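Local coordinates for putative endonuclease/exonuclease/phosphatase family protein (Bacteroides thetaiotaomicron, PDB 3MPR) that probably acts as a metal-dependent hydrolase of the endonuclease/exonuclease/phosphatase family, perhaps a nuclease that cleaves RNA, at residues N140-H145 against D178-Q183. Sequence-based numbering, arbitrary orientation.
Sequences NLHMDH and DFNVDQ
H142 and D178 meet at the ends of two parallel strands, where the DNase I-like fold of this family typically sets its active-site residues. The imidazole and carboxylate are stacked with planes 12° apart, and D178 CB lies over one face of the ring, 4.0 Å from its centroid. Both side chains leave the same face of the sheet, and with CG anti to the backbone N in each (chi1 -175° and 177°) they run side by side. H142 NE2 and D178 OD2 meet at too poor an angle to bond directly; a water instead donates to OD2 and bonds NE2. The H142 side chain lies about 4 Å from that of E51, a magnesium ligand in a structure of this protein, though none is bound to this chain here, while N13 ND2 bonds D178 OD2. Replacing H142 by alanine would probably leave the D178 carboxylate without its stacking partner and the water with one anchor fewer. In the backbone, D178 N bonds L141 O and M143 N bonds D178 O (2.9 Å), fixing the register. On the side facing helix 148-164, L141 CD1 sits over one face of the F179 ring, and the bent selenomethionine M143 brings CG to 3.8 Å from F179 CD2. An Asx turn steadies the carboxylate: N180 N donates to D178 OD1 over 2.9 Å, nearly along its C-O axis.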
ATOM      1  N   ASN A 140      -0.618  14.032 -18.376  1.00  8.62           N
ATOM      2  CA  ASN A 140       0.590  13.656 -17.654  1.00  9.69           C
ATOM      3  C   ASN A 140       1.789  14.396 -18.243  1.00 11.99           C
ATOM      4  O   ASN A 140       1.898  14.517 -19.457  1.00 11.59           O
ATOM      5  CB  ASN A 140       0.772  12.141 -17.745  1.00  5.99           C
ATOM      6  CG  ASN A 140       2.015  11.653 -17.049  1.00  8.94           C
ATOM      7  OD1 ASN A 140       2.291  12.024 -15.905  1.00  9.76           O
ATOM      8  ND2 ASN A 140       2.778  10.802 -17.736  1.00  7.88           N
ATOM      9  N   LEU A 141       2.677  14.905 -17.392  1.00  6.61           N
ATOM     10  CA  LEU A 141       3.800  15.699 -17.888  1.00 12.41           C
ATOM     11  C   LEU A 141       5.008  15.630 -16.962  1.00 14.66           C
ATOM     12  O   LEU A 141       4.949  15.062 -15.873  1.00 11.62           O
ATOM     13  CB  LEU A 141       3.383  17.170 -18.101  1.00 10.38           C
ATOM     14  CG  LEU A 141       2.845  17.974 -16.901  1.00 10.42           C
ATOM     15  CD1 LEU A 141       3.959  18.376 -15.928  1.00  9.06           C
ATOM     16  CD2 LEU A 141       2.129  19.221 -17.382  1.00 11.21           C
ATOM     17  N   HIS A 142       6.098  16.229 -17.419  1.00 11.02           N
ATOM     18  CA  HIS A 142       7.321  16.351 -16.646  1.00  8.40           C
ATOM     19  C   HIS A 142       7.883  17.726 -16.974  1.00 12.44           C
ATOM     20  O   HIS A 142       8.288  17.978 -18.107  1.00 13.45           O
ATOM     21  CB  HIS A 142       8.313  15.254 -17.050  1.00 10.72           C
ATOM     22  CG  HIS A 142       9.559  15.234 -16.223  1.00 13.64           C
ATOM     23  ND1 HIS A 142      10.497  14.229 -16.313  1.00 12.71           N
ATOM     24  CD2 HIS A 142      10.017  16.094 -15.281  1.00 16.59           C
ATOM     25  CE1 HIS A 142      11.484  14.474 -15.467  1.00 11.87           C
ATOM     26  NE2 HIS A 142      11.220  15.602 -14.832  1.00 14.44           N
HETATM   27  N   MSE A 143       7.867  18.615 -15.985  1.00  9.76           N
HETATM   28  CA  MSE A 143       8.243  20.018 -16.153  1.00 12.47           C
HETATM   29  C   MSE A 143       9.759  20.217 -16.294  1.00 16.77           C
HETATM   30  O   MSE A 143      10.547  19.344 -15.933  1.00 15.29           O
HETATM   31  CB  MSE A 143       7.758  20.817 -14.948  1.00  9.21           C
HETATM   32  CG  MSE A 143       6.257  20.914 -14.785  1.00 13.98           C
HETATM   33 SE   MSE A 143       5.548  22.122 -16.153  1.00 25.06          SE
HETATM   34  CE  MSE A 143       4.106  22.923 -15.127  1.00 12.45           C
ATOM     35  N   ASP A 144      10.168  21.380 -16.803  1.00 16.72           N
ATOM     36  CA  ASP A 144      11.590  21.675 -16.943  1.00 12.85           C
ATOM     37  C   ASP A 144      12.155  22.105 -15.589  1.00 18.52           C
ATOM     38  O   ASP A 144      11.463  22.750 -14.805  1.00 16.34           O
ATOM     39  CB  ASP A 144      11.820  22.772 -17.983  1.00 17.70           C
ATOM     40  CG  ASP A 144      13.281  22.912 -18.362  1.00 17.77           C
ATOM     41  OD1 ASP A 144      13.918  23.907 -17.959  1.00 20.73           O
ATOM     42  OD2 ASP A 144      13.791  22.014 -19.045  1.00 19.00           O
ATOM     43  N   HIS A 145      13.409  21.758 -15.312  1.00 16.65           N
ATOM     44  CA  HIS A 145      13.982  22.060 -13.998  1.00 18.86           C
ATOM     45  C   HIS A 145      14.602  23.453 -13.915  1.00 23.36           C
ATOM     46  O   HIS A 145      14.747  24.000 -12.827  1.00 23.94           O
ATOM     47  CB  HIS A 145      15.009  21.000 -13.593  1.00 22.94           C
ATOM     48  CG  HIS A 145      16.127  20.839 -14.574  1.00 23.34           C
ATOM     49  ND1 HIS A 145      15.918  20.498 -15.892  1.00 25.36           N
ATOM     50  CD2 HIS A 145      17.467  20.979 -14.430  1.00 23.92           C
ATOM     51  CE1 HIS A 145      17.080  20.432 -16.519  1.00 26.95           C
ATOM     52  NE2 HIS A 145      18.036  20.711 -15.651  1.00 24.91           N
ATOM     53  N   ASP A 178       5.684  14.894 -12.873  1.00 10.77           N
ATOM     54  CA  ASP A 178       6.813  15.363 -12.080  1.00  8.24           C
ATOM     55  C   ASP A 178       6.933  16.849 -12.393  1.00 10.44           C
ATOM     56  O   ASP A 178       7.264  17.235 -13.517  1.00 12.54           O
ATOM     57  CB  ASP A 178       8.077  14.614 -12.485  1.00  6.79           C
ATOM     58  CG  ASP A 178       9.330  15.093 -11.738  1.00 13.30           C
ATOM     59  OD1 ASP A 178       9.303  16.173 -11.121  1.00 10.87           O
ATOM     60  OD2 ASP A 178      10.357  14.384 -11.799  1.00 14.69           O
ATOM     61  N   PHE A 179       6.634  17.681 -11.404  1.00  9.82           N
ATOM     62  CA  PHE A 179       6.598  19.128 -11.605  1.00 12.78           C
ATOM     63  C   PHE A 179       7.909  19.813 -11.219  1.00 13.99           C
ATOM     64  O   PHE A 179       8.031  21.035 -11.318  1.00 11.99           O
ATOM     65  CB  PHE A 179       5.385  19.734 -10.894  1.00 10.92           C
ATOM     66  CG  PHE A 179       4.081  19.260 -11.461  1.00 14.41           C
ATOM     67  CD1 PHE A 179       3.569  18.010 -11.115  1.00 10.85           C
ATOM     68  CD2 PHE A 179       3.390  20.037 -12.380  1.00  7.63           C
ATOM     69  CE1 PHE A 179       2.374  17.560 -11.665  1.00 11.16           C
ATOM     70  CE2 PHE A 179       2.198  19.597 -12.935  1.00  8.32           C
ATOM     71  CZ  PHE A 179       1.684  18.356 -12.575  1.00  6.50           C
ATOM     72  N   ASN A 180       8.882  18.995 -10.814  1.00 10.98           N
ATOM     73  CA  ASN A 180      10.274  19.410 -10.587  1.00 13.45           C
ATOM     74  C   ASN A 180      10.498  20.327  -9.391  1.00 13.90           C
ATOM     75  O   ASN A 180      11.506  20.195  -8.707  1.00 16.49           O
ATOM     76  CB  ASN A 180      10.921  19.990 -11.861  1.00 17.97           C
ATOM     77  CG  ASN A 180      11.963  19.045 -12.466  1.00 26.59           C
ATOM     78  OD1 ASN A 180      12.066  18.894 -13.694  1.00 26.34           O
ATOM     79  ND2 ASN A 180      12.737  18.397 -11.601  1.00 16.90           N
ATOM     80  N   VAL A 181       9.561  21.234  -9.120  1.00 13.08           N
ATOM     81  CA  VAL A 181       9.668  22.069  -7.924  1.00 12.07           C
ATOM     82  C   VAL A 181       8.466  21.878  -7.012  1.00 13.90           C
ATOM     83  O   VAL A 181       7.411  21.436  -7.453  1.00 13.07           O
ATOM     84  CB  VAL A 181       9.767  23.558  -8.266  1.00 13.55           C
ATOM     85  CG1 VAL A 181      10.980  23.825  -9.158  1.00 16.28           C
ATOM     86  CG2 VAL A 181       8.460  24.035  -8.918  1.00 16.84           C
ATOM     87  N   ASP A 182       8.626  22.237  -5.743  1.00 13.07           N
ATOM     88  CA  ASP A 182       7.624  21.898  -4.737  1.00 10.70           C
ATOM     89  C   ASP A 182       6.477  22.898  -4.600  1.00 12.38           C
ATOM     90  O   ASP A 182       6.367  23.868  -5.367  1.00 12.70           O
ATOM     91  CB  ASP A 182       8.287  21.603  -3.379  1.00 10.81           C
ATOM     92  CG  ASP A 182       8.715  22.865  -2.634  1.00 14.03           C
ATOM     93  OD1 ASP A 182       8.390  23.985  -3.066  1.00 11.95           O
ATOM     94  OD2 ASP A 182       9.367  22.726  -1.589  1.00 14.58           O
ATOM     95  N   GLN A 183       5.623  22.646  -3.617  1.00  9.60           N
ATOM     96  CA  GLN A 183       4.362  23.366  -3.477  1.00  9.92           C
ATOM     97  C   GLN A 183       4.487  24.833  -3.046  1.00  6.50           C
ATOM     98  O   GLN A 183       3.490  25.542  -3.032  1.00 11.92           O
ATOM     99  CB  GLN A 183       3.427  22.638  -2.523  1.00  7.57           C
ATOM    100  CG  GLN A 183       3.927  22.570  -1.078  1.00  8.69           C
ATOM    101  CD  GLN A 183       4.834  21.393  -0.823  1.00 12.52           C
ATOM    102  OE1 GLN A 183       5.399  20.815  -1.753  1.00 11.32           O
ATOM    103  NE2 GLN A 183       4.980  21.023   0.451  1.00 11.43           N
TER
HETATM  104  O   HOH W   1      12.511  15.650 -11.847  1.00 38.85           O